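Long-range contacts in streptomycin 3''-adenylyltransferase (Enterococcus faecalis, PDB 6SXJ), which adenylylates the antibiotic spectinomycin at its 9-hydroxyl with ATP, releasing diphosphate and making the bacterium resistant to the drug: residues Val210-Pro215 with Tyr247-Arg251; Leu41-Leu47 with Asn81-Ile85; Ile166-Ser170 with Met191-Met195; Leu27-Met32 with Lys142-Tyr148. One frame throughout, in Å; residues are numbered along the deposited sequence.

Interaction 1 of 4, residues Val210-Pro215 with Tyr247-Arg251; sequences VAESSP and YLNNR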
loop_
_atom_site.group_PDB
_atom_site.type_symbol
_atom_site.label_atom_id
_atom_site.label_comp_id
_atom_site.label_asym_id
_atom_site.label_seq_id
_atom_site.Cartn_x
_atom_site.Cartn_y
_atom_site.Cartn_z
ATOM N N VAL A 210 -15.104 -11.977 3.425
ATOM C CA VAL A 210 -15.375 -12.627 2.143
ATOM C C VAL A 210 -15.489 -14.138 2.313
ATOM O O VAL A 210 -16.309 -14.785 1.653
ATOM C CB VAL A 210 -14.293 -12.263 1.110
ATOM C CG1 VAL A 210 -14.635 -12.867 -0.252
ATOM C CG2 VAL A 210 -14.134 -10.756 1.003
ATOM N N ALA A 211 -14.666 -14.725 3.189
ATOM C CA ALA A 211 -14.747 -16.162 3.434
ATOM C C ALA A 211 -16.152 -16.569 3.862
ATOM O O ALA A 211 -16.636 -17.645 3.491
ATOM C CB ALA A 211 -13.723 -16.569 4.493
ATOM N N GLU A 212 -16.824 -15.713 4.635
ATOM C CA GLU A 212 -18.179 -16.011 5.087
ATOM C C GLU A 212 -19.118 -16.211 3.906
ATOM O O GLU A 212 -19.976 -17.100 3.929
ATOM C CB GLU A 212 -18.670 -14.880 5.999
ATOM C CG GLU A 212 -20.175 -14.644 6.027
ATOM C CD GLU A 212 -20.568 -13.561 7.034
ATOM O OE1 GLU A 212 -19.659 -12.935 7.623
ATOM O OE2 GLU A 212 -21.782 -13.336 7.242
ATOM N N SER A 213 -18.960 -15.406 2.857
ATOM C CA SER A 213 -19.832 -15.457 1.695
ATOM C C SER A 213 -19.342 -16.429 0.630
ATOM O O SER A 213 -19.793 -16.348 -0.522
ATOM C CB SER A 213 -19.962 -14.059 1.090
ATOM O OG SER A 213 -18.685 -13.449 0.986
ATOM N N SER A 214 -18.447 -17.352 0.986
ATOM C CA SER A 214 -17.747 -18.169 0.005
ATOM C C SER A 214 -17.940 -19.660 0.269
ATOM O O SER A 214 -18.052 -20.081 1.425
ATOM C CB SER A 214 -16.247 -17.845 0.021
ATOM O OG SER A 214 -16.000 -16.559 -0.531
ATOM N N PRO A 215 -17.976 -20.483 -0.785
ATOM C CA PRO A 215 -18.147 -21.928 -0.581
ATOM C C PRO A 215 -17.068 -22.504 0.322
ATOM O O PRO A 215 -15.911 -22.075 0.302
ATOM C CB PRO A 215 -18.058 -22.499 -2.000
ATOM C CG PRO A 215 -18.514 -21.376 -2.878
ATOM C CD PRO A 215 -18.002 -20.121 -2.212
ATOM N N TYR A 247 -11.763 -18.797 -8.027
ATOM C CA TYR A 247 -13.057 -18.421 -7.471
ATOM C C TYR A 247 -13.119 -16.926 -7.176
ATOM O O TYR A 247 -14.061 -16.234 -7.584
ATOM C CB TYR A 247 -13.331 -19.217 -6.195
ATOM C CG TYR A 247 -14.441 -18.612 -5.367
ATOM C CD1 TYR A 247 -15.765 -18.738 -5.767
ATOM C CD2 TYR A 247 -14.171 -17.897 -4.200
ATOM C CE1 TYR A 247 -16.789 -18.184 -5.036
ATOM C CE2 TYR A 247 -15.198 -17.341 -3.453
ATOM C CZ TYR A 247 -16.507 -17.489 -3.881
ATOM O OH TYR A 247 -17.550 -16.945 -3.163
ATOM N N LEU A 248 -12.128 -16.412 -6.443
ATOM C CA LEU A 248 -12.135 -14.999 -6.081
ATOM C C LEU A 248 -12.057 -14.113 -7.314
ATOM O O LEU A 248 -12.705 -13.060 -7.376
ATOM C CB LEU A 248 -10.970 -14.702 -5.138
ATOM C CG LEU A 248 -11.062 -15.400 -3.780
ATOM C CD1 LEU A 248 -9.808 -15.195 -2.957
ATOM C CD2 LEU A 248 -12.293 -14.877 -3.060
ATOM N N ASN A 249 -11.253 -14.513 -8.301
ATOM C CA ASN A 249 -11.119 -13.711 -9.512
ATOM C C ASN A 249 -12.439 -13.647 -10.272
ATOM O O ASN A 249 -12.897 -12.567 -10.662
ATOM C CB ASN A 249 -10.010 -14.288 -10.394
ATOM C CG ASN A 249 -9.647 -13.371 -11.544
ATOM O OD1 ASN A 249 -9.444 -12.173 -11.359
ATOM N ND2 ASN A 249 -9.568 -13.932 -12.742
ATOM N N ASN A 250 -13.067 -14.801 -10.502
ATOM C CA ASN A 250 -14.346 -14.806 -11.203
ATOM C C ASN A 250 -15.396 -14.022 -10.423
ATOM O O ASN A 250 -16.097 -13.176 -10.987
ATOM C CB ASN A 250 -14.794 -16.245 -11.455
ATOM C CG ASN A 250 -14.001 -16.912 -12.580
ATOM O OD1 ASN A 250 -13.453 -18.004 -12.407
ATOM N ND2 ASN A 250 -13.933 -16.251 -13.734
ATOM N N ARG A 251 -15.507 -14.278 -9.116
ATOM C CA ARG A 251 -16.383 -13.464 -8.274
ATOM C C ARG A 251 -16.115 -11.978 -8.479
ATOM O O ARG A 251 -17.049 -11.174 -8.579
ATOM C CB ARG A 251 -16.179 -13.850 -6.809
ATOM C CG ARG A 251 -17.198 -13.311 -5.822
ATOM C CD ARG A 251 -16.661 -13.504 -4.407
ATOM N NE ARG A 251 -17.694 -13.737 -3.406
ATOM C CZ ARG A 251 -18.573 -12.821 -3.015
ATOM N NH1 ARG A 251 -18.558 -11.610 -3.556
ATOM N NH2 ARG A 251 -19.474 -13.120 -2.088
#
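Tyr247 OH gives its hydrogen to Ser214 OG at 3.1 Å, joining the turn that follows helix 203-212 to the side of helix 241-253. The serine oxygen lies at the edge of the tyrosine ring, near its plane, while Pro215 brings CD to within 3.5 Å of Tyr247 CZ, at the phenol end. Deeper in, Val210 CG1 meets Leu248 CD2 at 4.2 Å, two branched aliphatic tips crossing at a slant.

Each hydroxyl is set by a neighbour. Arg251 stands one helical turn beyond Tyr247, and its NE donates to Tyr247 OH at 3.2 Å, with the phenol oxygen in the guanidinium plane. On the other segment Ser214 OG, turned beside its own backbone N (chi1 -71°), donates to Val210 O at 2.8 Å. Ser213 OG donates to the same carbonyl from the opposite face of its plane, as small hydroxyl side chains can do near the end of a helix; Ser213 N adds a weak backbone bond. Farther out, His218 of helix 216-229 stacks on the Tyr247 ring, and Leu188 and Ile192 of helix 181-196 pack against Leu248.

The donors therefore run in one direction, from Arg251 NE through Tyr247 OH and Ser214 OG to Val210 O. Such a relay is probably cooperative, and the arginine's charge would probably polarise the phenol and make it a stronger donor to the serine.

Interaction 2 of 4, residues Leu41-Leu47 with Asn81-Ile85; sequences LKPNSDL and NLRYI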
loop_
_atom_site.group_PDB
_atom_site.type_symbol
_atom_site.label_atom_id
_atom_site.label_comp_id
_atom_site.label_asym_id
_atom_site.label_seq_id
_atom_site.Cartn_x
_atom_site.Cartn_y
_atom_site.Cartn_z
ATOM N N LEU A 41 -4.480 2.048 15.200
ATOM C CA LEU A 41 -3.093 1.582 15.180
ATOM C C LEU A 41 -2.962 0.303 15.996
ATOM O O LEU A 41 -2.661 0.328 17.194
ATOM C CB LEU A 41 -2.163 2.663 15.712
ATOM C CG LEU A 41 -1.791 3.826 14.797
ATOM C CD1 LEU A 41 -1.015 4.864 15.606
ATOM C CD2 LEU A 41 -0.986 3.330 13.625
ATOM N N LYS A 42 -3.183 -0.833 15.336
ATOM C CA LYS A 42 -2.825 -2.114 15.921
ATOM C C LYS A 42 -1.301 -2.249 15.945
ATOM O O LYS A 42 -0.609 -1.649 15.120
ATOM C CB LYS A 42 -3.439 -3.264 15.123
ATOM C CG LYS A 42 -4.950 -3.149 14.904
ATOM C CD LYS A 42 -5.667 -4.494 15.074
ATOM C CE LYS A 42 -5.166 -5.550 14.080
ATOM N NZ LYS A 42 -6.254 -6.433 13.547
ATOM N N PRO A 43 -0.748 -3.009 16.897
ATOM C CA PRO A 43 0.703 -3.270 16.859
ATOM C C PRO A 43 1.173 -3.916 15.564
ATOM O O PRO A 43 2.382 -3.911 15.300
ATOM C CB PRO A 43 0.932 -4.194 18.066
ATOM C CG PRO A 43 -0.193 -3.869 19.010
ATOM C CD PRO A 43 -1.372 -3.500 18.142
ATOM N N ASN A 44 0.263 -4.459 14.746
ATOM C CA ASN A 44 0.597 -5.093 13.473
ATOM C C ASN A 44 0.596 -4.110 12.304
ATOM O O ASN A 44 1.009 -4.482 11.200
ATOM C CB ASN A 44 -0.398 -6.242 13.191
ATOM C CG ASN A 44 -0.059 -7.027 11.933
ATOM O OD1 ASN A 44 -0.247 -6.538 10.820
ATOM N ND2 ASN A 44 0.424 -8.255 12.105
ATOM N N SER A 45 0.146 -2.874 12.516
ATOM C CA SER A 45 -0.153 -1.976 11.410
ATOM C C SER A 45 1.105 -1.349 10.821
ATOM O O SER A 45 2.054 -1.013 11.540
ATOM C CB SER A 45 -1.098 -0.860 11.868
ATOM O OG SER A 45 -2.170 -1.373 12.637
ATOM N N ASP A 46 1.080 -1.156 9.507
ATOM C CA ASP A 46 2.112 -0.399 8.827
ATOM C C ASP A 46 1.908 1.099 9.038
ATOM O O ASP A 46 0.795 1.577 9.269
ATOM C CB ASP A 46 2.098 -0.663 7.322
ATOM C CG ASP A 46 2.487 -2.082 6.955
ATOM O OD1 ASP A 46 2.852 -2.870 7.851
ATOM O OD2 ASP A 46 2.428 -2.394 5.748
ATOM N N LEU A 47 3.004 1.841 8.907
ATOM C CA LEU A 47 2.980 3.294 8.806
ATOM C C LEU A 47 3.063 3.677 7.330
ATOM O O LEU A 47 4.127 3.554 6.713
ATOM C CB LEU A 47 4.142 3.901 9.586
ATOM C CG LEU A 47 4.185 3.732 11.109
ATOM C CD1 LEU A 47 5.487 4.311 11.629
ATOM C CD2 LEU A 47 2.982 4.421 11.723
ATOM N N ASN A 81 10.025 -5.088 17.122
ATOM C CA ASN A 81 8.700 -4.530 17.350
ATOM C C ASN A 81 8.435 -3.310 16.480
ATOM O O ASN A 81 7.361 -2.707 16.582
ATOM C CB ASN A 81 8.531 -4.161 18.829
ATOM C CG ASN A 81 8.887 -5.309 19.759
ATOM O OD1 ASN A 81 8.009 -6.007 20.268
ATOM N ND2 ASN A 81 10.180 -5.514 19.981
ATOM N N LEU A 82 9.391 -2.924 15.639
ATOM C CA LEU A 82 9.187 -1.804 14.737
ATOM C C LEU A 82 8.040 -2.097 13.772
ATOM O O LEU A 82 7.599 -3.237 13.611
ATOM C CB LEU A 82 10.457 -1.528 13.942
ATOM C CG LEU A 82 11.556 -0.646 14.524
ATOM C CD1 LEU A 82 12.710 -0.616 13.492
ATOM C CD2 LEU A 82 11.073 0.743 14.832
ATOM N N ARG A 83 7.551 -1.043 13.131
ATOM C CA ARG A 83 6.558 -1.166 12.075
ATOM C C ARG A 83 7.217 -0.970 10.713
ATOM O O ARG A 83 8.257 -0.318 10.600
ATOM C CB ARG A 83 5.441 -0.137 12.259
ATOM C CG ARG A 83 4.901 -0.053 13.695
ATOM C CD ARG A 83 3.952 1.122 13.862
ATOM N NE ARG A 83 3.250 1.108 15.146
ATOM C CZ ARG A 83 2.088 0.502 15.358
ATOM N NH1 ARG A 83 1.491 -0.153 14.374
ATOM N NH2 ARG A 83 1.522 0.554 16.558
ATOM N N TYR A 84 6.600 -1.530 9.677
ATOM C CA TYR A 84 7.039 -1.235 8.320
ATOM C C TYR A 84 6.686 0.205 7.982
ATOM O O TYR A 84 5.577 0.666 8.268
ATOM C CB TYR A 84 6.368 -2.162 7.306
ATOM C CG TYR A 84 6.825 -3.598 7.340
ATOM C CD1 TYR A 84 8.148 -3.939 7.097
ATOM C CD2 TYR A 84 5.920 -4.617 7.592
ATOM C CE1 TYR A 84 8.554 -5.253 7.122
ATOM C CE2 TYR A 84 6.315 -5.925 7.623
ATOM C CZ TYR A 84 7.632 -6.246 7.382
ATOM O OH TYR A 84 8.018 -7.572 7.408
ATOM N N ILE A 85 7.622 0.917 7.368
ATOM C CA ILE A 85 7.350 2.221 6.773
ATOM C C ILE A 85 7.202 2.049 5.262
ATOM O O ILE A 85 8.075 1.481 4.604
ATOM C CB ILE A 85 8.463 3.226 7.098
ATOM C CG1 ILE A 85 8.461 3.561 8.603
ATOM C CG2 ILE A 85 8.278 4.506 6.299
ATOM C CD1 ILE A 85 9.646 4.345 9.006
HETATM O O HOH W 1 4.167 -2.956 10.085
#
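Arg83 NH1 donates twice into the loop 41-47: to Lys42 O at 2.7 Å, nearly straight at 164°, and to Ser45 O at 3.0 Å. Both acceptors lie at the guanidinium edge, close to its plane, holding the flat group across the type I turn Lys42-Ser45. Lys42 O also accepts from Ser45 N, closing the turn, and from Ser45 OG at 2.9 Å. Arginine suits the place because its chain, extended from CG to NE, carries NH1 far enough to meet both carbonyls; NE bonds Thr8 OG1.

A water links the segments beside this grip. It donates to Asp46 OD1 at 2.6 Å and accepts from Tyr84 N, bridging the chains just before strands 47-53 and 85-91 begin. The same carboxylate oxygen lies at the edge of the Tyr84 ring, in its plane, 3.5 Å from CD2. Asp46 and Leu47 open an Asp-Leu-Asp run, consistent with the family motif whose aspartates bind the catalytic metal in relatives. Leu47 N donates to Tyr84 O at 2.9 Å, and Leu47 and Ile85 form a parallel bridge.

Beside the bridge, Leu47 lays CG on Arg83 CD at 3.8 Å, the two side chains crossing at about a right angle. Leu47 also touches Gln11 and Ile12, and Ile85 touches Val15, so that helix 8-23 covers this face of the two neighbouring strands in the nucleotidyltransferase sheet.

Interaction 3 of 4, residues Ile166-Ser170 with Met191-Met195; sequences IMDSS and MILTM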
loop_
_atom_site.group_PDB
_atom_site.type_symbol
_atom_site.label_atom_id
_atom_site.label_comp_id
_atom_site.label_asym_id
_atom_site.label_seq_id
_atom_site.Cartn_x
_atom_site.Cartn_y
_atom_site.Cartn_z
ATOM N N ILE A 166 -8.140 -1.759 -9.897
ATOM C CA ILE A 166 -8.258 -3.040 -9.205
ATOM C C ILE A 166 -8.196 -4.198 -10.195
ATOM O O ILE A 166 -7.515 -5.204 -9.956
ATOM C CB ILE A 166 -9.553 -3.077 -8.375
ATOM C CG1 ILE A 166 -9.400 -2.232 -7.108
ATOM C CG2 ILE A 166 -9.920 -4.521 -8.029
ATOM C CD1 ILE A 166 -10.677 -2.070 -6.319
ATOM N N MET A 167 -8.910 -4.088 -11.317
ATOM C CA MET A 167 -8.957 -5.196 -12.263
ATOM C C MET A 167 -7.589 -5.461 -12.876
ATOM O O MET A 167 -7.171 -6.615 -13.023
ATOM C CB MET A 167 -9.969 -4.901 -13.364
ATOM C CG MET A 167 -11.360 -4.532 -12.895
ATOM S SD MET A 167 -11.971 -5.521 -11.527
ATOM C CE MET A 167 -12.055 -7.144 -12.251
ATOM N N ASP A 168 -6.874 -4.405 -13.248
ATOM C CA ASP A 168 -5.565 -4.603 -13.857
ATOM C C ASP A 168 -4.594 -5.255 -12.872
ATOM O O ASP A 168 -3.782 -6.104 -13.259
ATOM C CB ASP A 168 -5.015 -3.269 -14.361
ATOM C CG ASP A 168 -5.628 -2.831 -15.681
ATOM O OD1 ASP A 168 -6.478 -3.569 -16.202
ATOM O OD2 ASP A 168 -5.258 -1.748 -16.193
ATOM N N SER A 169 -4.719 -4.938 -11.582
ATOM C CA SER A 169 -3.839 -5.547 -10.589
ATOM C C SER A 169 -4.190 -7.011 -10.356
ATOM O O SER A 169 -3.298 -7.854 -10.198
ATOM C CB SER A 169 -3.924 -4.774 -9.277
ATOM O OG SER A 169 -3.271 -5.482 -8.240
ATOM N N SER A 170 -5.485 -7.333 -10.340
ATOM C CA SER A 170 -5.886 -8.728 -10.200
ATOM C C SER A 170 -5.374 -9.567 -11.361
ATOM O O SER A 170 -5.028 -10.741 -11.180
ATOM C CB SER A 170 -7.408 -8.835 -10.117
ATOM O OG SER A 170 -7.999 -8.469 -11.354
ATOM N N MET A 191 -9.960 -6.666 -2.574
ATOM C CA MET A 191 -10.359 -6.143 -3.883
ATOM C C MET A 191 -11.857 -6.256 -4.099
ATOM O O MET A 191 -12.481 -5.360 -4.687
ATOM C CB MET A 191 -9.646 -6.914 -4.987
ATOM C CG MET A 191 -8.210 -6.535 -5.237
ATOM S SD MET A 191 -7.685 -7.291 -6.771
ATOM C CE MET A 191 -6.156 -6.438 -7.115
ATOM N N ILE A 192 -12.464 -7.351 -3.643
ATOM C CA ILE A 192 -13.874 -7.605 -3.902
ATOM C C ILE A 192 -14.744 -6.654 -3.089
ATOM O O ILE A 192 -15.683 -6.039 -3.604
ATOM C CB ILE A 192 -14.212 -9.079 -3.612
ATOM C CG1 ILE A 192 -13.692 -9.967 -4.748
ATOM C CG2 ILE A 192 -15.710 -9.247 -3.429
ATOM C CD1 ILE A 192 -13.595 -11.425 -4.382
ATOM N N LEU A 193 -14.412 -6.499 -1.806
ATOM C CA LEU A 193 -15.170 -5.594 -0.953
ATOM C C LEU A 193 -15.226 -4.195 -1.541
ATOM O O LEU A 193 -16.317 -3.657 -1.750
ATOM C CB LEU A 193 -14.565 -5.573 0.444
ATOM C CG LEU A 193 -14.946 -6.795 1.283
ATOM C CD1 LEU A 193 -14.280 -6.790 2.648
ATOM C CD2 LEU A 193 -16.450 -6.913 1.415
ATOM N N THR A 194 -14.061 -3.620 -1.871
ATOM C CA THR A 194 -14.027 -2.229 -2.289
ATOM C C THR A 194 -14.755 -2.019 -3.614
ATOM O O THR A 194 -15.347 -0.955 -3.806
ATOM C CB THR A 194 -12.588 -1.719 -2.350
ATOM O OG1 THR A 194 -12.603 -0.469 -3.039
ATOM C CG2 THR A 194 -11.683 -2.685 -3.042
ATOM N N MET A 195 -14.805 -3.024 -4.502
ATOM C CA MET A 195 -15.515 -2.801 -5.752
ATOM C C MET A 195 -17.017 -2.843 -5.584
ATOM O O MET A 195 -17.702 -2.250 -6.413
ATOM C CB MET A 195 -15.138 -3.808 -6.820
ATOM C CG MET A 195 -15.659 -3.454 -8.160
ATOM S SD MET A 195 -14.501 -3.650 -9.498
ATOM C CE MET A 195 -13.469 -2.267 -9.203
#
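Ile166 and Met191 form the dense part of this contact between nearly antiparallel helices, 159-173 and 181-196, whose local axes make an angle of 164°. Their side chains slide past each other in opposite directions, bringing Ile166 CG2 to 3.8 Å from Met191 SD. Met191 is extended beyond CG (chi2 -168°, chi3 167°), which carries its methyl across to the other helix: CE lies 3.4 Å from Ile166 O and 3.2 Å from Ser169 OG, while SD rests on Ser170 CB. Small serines suit these positions, since a long thioether can then lie close to the helix backbone. Ser170 OG donates to Met167 O at 2.6 Å. Ile166 CD1 and Thr194 CG2 meet tip to tip at 3.5 Å, tighter than usual for two methyl groups. Met195 is buried too, and its CE packs on Ile166 CD1 at 4.0 Å.

Only at Met167, which is partly exposed, does contact thin out. Its bent chain brings SD to 3.7 Å from Met195 SD, the two side chains crossing at about a right angle. Leu252 of helix 241-253 touches both Met167 and Ser170.

The local axes are 11.3 Å apart, and methionine and isoleucine side chains fill the space between them. No hydrogen bond joins the two segments, so that the attraction is probably mostly dispersion between sulfurs and methyl groups, with Ser170 OG bonded within its own helix.

Interaction 4 of 4, residues Leu27-Met32 with Lys142-Tyr148; sequences LIGTYM and KRIYGNY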
loop_
_atom_site.group_PDB
_atom_site.type_symbol
_atom_site.label_atom_id
_atom_site.label_comp_id
_atom_site.label_asym_id
_atom_site.label_seq_id
_atom_site.Cartn_x
_atom_site.Cartn_y
_atom_site.Cartn_z
ATOM N N LEU A 27 8.814 20.505 -0.090
ATOM C CA LEU A 27 7.826 19.668 0.577
ATOM C C LEU A 27 6.538 20.454 0.771
ATOM O O LEU A 27 6.527 21.471 1.473
ATOM C CB LEU A 27 8.359 19.176 1.923
ATOM C CG LEU A 27 7.392 18.404 2.822
ATOM C CD1 LEU A 27 6.990 17.099 2.120
ATOM C CD2 LEU A 27 7.999 18.118 4.197
ATOM N N ILE A 28 5.454 19.978 0.162
ATOM C CA ILE A 28 4.152 20.620 0.308
ATOM C C ILE A 28 3.381 20.055 1.493
ATOM O O ILE A 28 2.785 20.798 2.278
ATOM C CB ILE A 28 3.344 20.479 -0.997
ATOM C CG1 ILE A 28 4.080 21.153 -2.153
ATOM C CG2 ILE A 28 1.960 21.084 -0.822
ATOM C CD1 ILE A 28 3.350 21.060 -3.466
ATOM N N GLY A 29 3.355 18.737 1.642
ATOM C CA GLY A 29 2.573 18.137 2.700
ATOM C C GLY A 29 3.045 16.730 2.997
ATOM O O GLY A 29 3.546 16.029 2.116
ATOM N N THR A 30 2.857 16.328 4.249
ATOM C CA THR A 30 3.140 14.969 4.696
ATOM C C THR A 30 1.864 14.410 5.303
ATOM O O THR A 30 1.350 14.956 6.284
ATOM C CB THR A 30 4.284 14.937 5.712
ATOM O OG1 THR A 30 5.365 15.758 5.255
ATOM C CG2 THR A 30 4.786 13.520 5.884
ATOM N N TYR A 31 1.350 13.330 4.719
ATOM C CA TYR A 31 0.108 12.727 5.177
ATOM C C TYR A 31 0.333 11.253 5.469
ATOM O O TYR A 31 1.144 10.593 4.819
ATOM C CB TYR A 31 -1.015 12.894 4.136
ATOM C CG TYR A 31 -1.121 14.305 3.609
ATOM C CD1 TYR A 31 -0.319 14.733 2.566
ATOM C CD2 TYR A 31 -1.997 15.221 4.182
ATOM C CE1 TYR A 31 -0.390 16.024 2.098
ATOM C CE2 TYR A 31 -2.078 16.519 3.709
ATOM C CZ TYR A 31 -1.272 16.915 2.670
ATOM O OH TYR A 31 -1.341 18.207 2.196
ATOM N N MET A 32 -0.397 10.743 6.454
ATOM C CA MET A 32 -0.478 9.316 6.709
ATOM C C MET A 32 -1.873 8.826 6.341
ATOM O O MET A 32 -2.857 9.564 6.438
ATOM C CB MET A 32 -0.153 8.996 8.162
ATOM C CG MET A 32 1.122 9.632 8.665
ATOM S SD MET A 32 1.814 8.758 10.109
ATOM C CE MET A 32 0.563 8.794 11.276
ATOM N N LYS A 142 -4.447 11.645 7.609
ATOM C CA LYS A 142 -4.023 12.516 8.701
ATOM C C LYS A 142 -2.894 13.402 8.199
ATOM O O LYS A 142 -1.828 12.901 7.826
ATOM C CB LYS A 142 -3.568 11.707 9.917
ATOM C CG LYS A 142 -2.978 12.547 11.049
ATOM C CD LYS A 142 -3.334 11.964 12.417
ATOM C CE LYS A 142 -2.607 12.674 13.557
ATOM N NZ LYS A 142 -2.918 14.133 13.602
ATOM N N ARG A 143 -3.135 14.713 8.174
ATOM C CA ARG A 143 -2.095 15.671 7.815
ATOM C C ARG A 143 -1.167 15.872 9.007
ATOM O O ARG A 143 -1.616 16.260 10.092
ATOM C CB ARG A 143 -2.709 17.002 7.384
ATOM C CG ARG A 143 -1.679 18.113 7.131
ATOM C CD ARG A 143 -2.358 19.391 6.695
ATOM N NE ARG A 143 -3.391 19.744 7.655
ATOM C CZ ARG A 143 -3.143 20.338 8.817
ATOM N NH1 ARG A 143 -1.896 20.672 9.139
ATOM N NH2 ARG A 143 -4.137 20.599 9.649
ATOM N N ILE A 144 0.123 15.598 8.812
ATOM C CA ILE A 144 1.129 15.805 9.844
ATOM C C ILE A 144 2.124 16.888 9.472
ATOM O O ILE A 144 3.015 17.201 10.272
ATOM C CB ILE A 144 1.866 14.498 10.187
ATOM C CG1 ILE A 144 2.773 14.049 9.044
ATOM C CG2 ILE A 144 0.870 13.392 10.499
ATOM C CD1 ILE A 144 3.342 12.647 9.244
ATOM N N TYR A 145 2.026 17.449 8.271
ATOM C CA TYR A 145 2.783 18.642 7.932
ATOM C C TYR A 145 2.196 19.230 6.664
ATOM O O TYR A 145 1.789 18.486 5.765
ATOM C CB TYR A 145 4.272 18.353 7.721
ATOM C CG TYR A 145 5.013 19.569 7.216
ATOM C CD1 TYR A 145 5.396 20.578 8.083
ATOM C CD2 TYR A 145 5.308 19.720 5.869
ATOM C CE1 TYR A 145 6.064 21.693 7.631
ATOM C CE2 TYR A 145 5.976 20.839 5.405
ATOM C CZ TYR A 145 6.347 21.824 6.295
ATOM O OH TYR A 145 7.014 22.945 5.864
ATOM N N GLY A 146 2.171 20.558 6.592
ATOM C CA GLY A 146 1.750 21.226 5.375
ATOM C C GLY A 146 0.627 22.209 5.620
ATOM O O GLY A 146 -0.091 22.100 6.617
ATOM N N ASN A 147 0.468 23.175 4.719
ATOM C CA ASN A 147 -0.540 24.213 4.872
ATOM C C ASN A 147 -1.870 23.856 4.225
ATOM O O ASN A 147 -2.815 24.645 4.326
ATOM C CB ASN A 147 -0.039 25.537 4.278
ATOM C CG ASN A 147 1.167 26.098 5.016
ATOM O OD1 ASN A 147 1.348 25.866 6.213
ATOM N ND2 ASN A 147 1.996 26.849 4.299
ATOM N N TYR A 148 -1.977 22.698 3.568
ATOM C CA TYR A 148 -3.180 22.340 2.828
ATOM C C TYR A 148 -3.611 20.919 3.163
ATOM O O TYR A 148 -2.785 20.053 3.458
ATOM C CB TYR A 148 -2.973 22.467 1.300
ATOM C CG TYR A 148 -2.313 23.763 0.875
ATOM C CD1 TYR A 148 -3.065 24.832 0.400
ATOM C CD2 TYR A 148 -0.938 23.917 0.951
ATOM C CE1 TYR A 148 -2.461 26.023 0.015
ATOM C CE2 TYR A 148 -0.328 25.103 0.576
ATOM C CZ TYR A 148 -1.096 26.153 0.110
ATOM O OH TYR A 148 -0.488 27.327 -0.276
#
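An antiparallel pairing interrupted by a classic beta bulge adds strand 142-144 to strand 27-33 at one edge of the nucleotidyltransferase sheet, with Ile144 and Tyr145 both opposite Thr30. Thr30 O accepts from the two of them, from Ile144 N at 2.9 Å and from Tyr145 N at 3.3 Å, the latter in the carbonyl plane on a lone pair. Thr30 N donates to Tyr145 O, and Met32 and Lys142 exchange a regular pair of backbone bonds, each 2.9 Å long.

On the face bearing Thr30 and Met32, Ile144 CD1 reaches 3.8 Å from both Thr30 CG2 and Met32 CG. Tyr145, its CG anti to the backbone N (chi1 173°), extends its ring past Thr30 to Leu27, whose CD2 meets ring atom CD2 at 3.6 Å. Branched and aromatic residues suit this face, which lies under helix 8-23.

Tyr31 lies on the other face, against CB and CG of Arg143. Its hydroxyl donates to Tyr148 O at 2.7 Å; the acceptor sits at the ring edge, although the donor stands above the carbonyl plane. Gly29 and Gly146, without side chains, let the two backbones come close beside this ring.

The bulge concentrates two donors on one carbonyl, while the buried phenol gives the chain beyond the corner at Tyr145 a side-chain bond where regular strand pairing gives out.

In the fold
The four contacts divide between the two parts of the enzyme. Interactions 2 and 4 belong to one sheet: strand 47-53, which starts in interaction 2, is also the inner neighbour of strand 27-33, and their nearest atoms are about 5 Å apart. Interaction 2 holds part of the family's aspartate motif and so probably lies near the catalytic centre. Interactions 1 and 3 lie in the helical C-terminal part, their centres about 13 Å apart, and they touch: Ile192 CD1 rests 3.5 Å from Leu248 O. Interactions 3 and 4 stay about 17 Å apart at their nearest atoms, and interactions 1 and 4 are farthest apart, about 38 Å between centres.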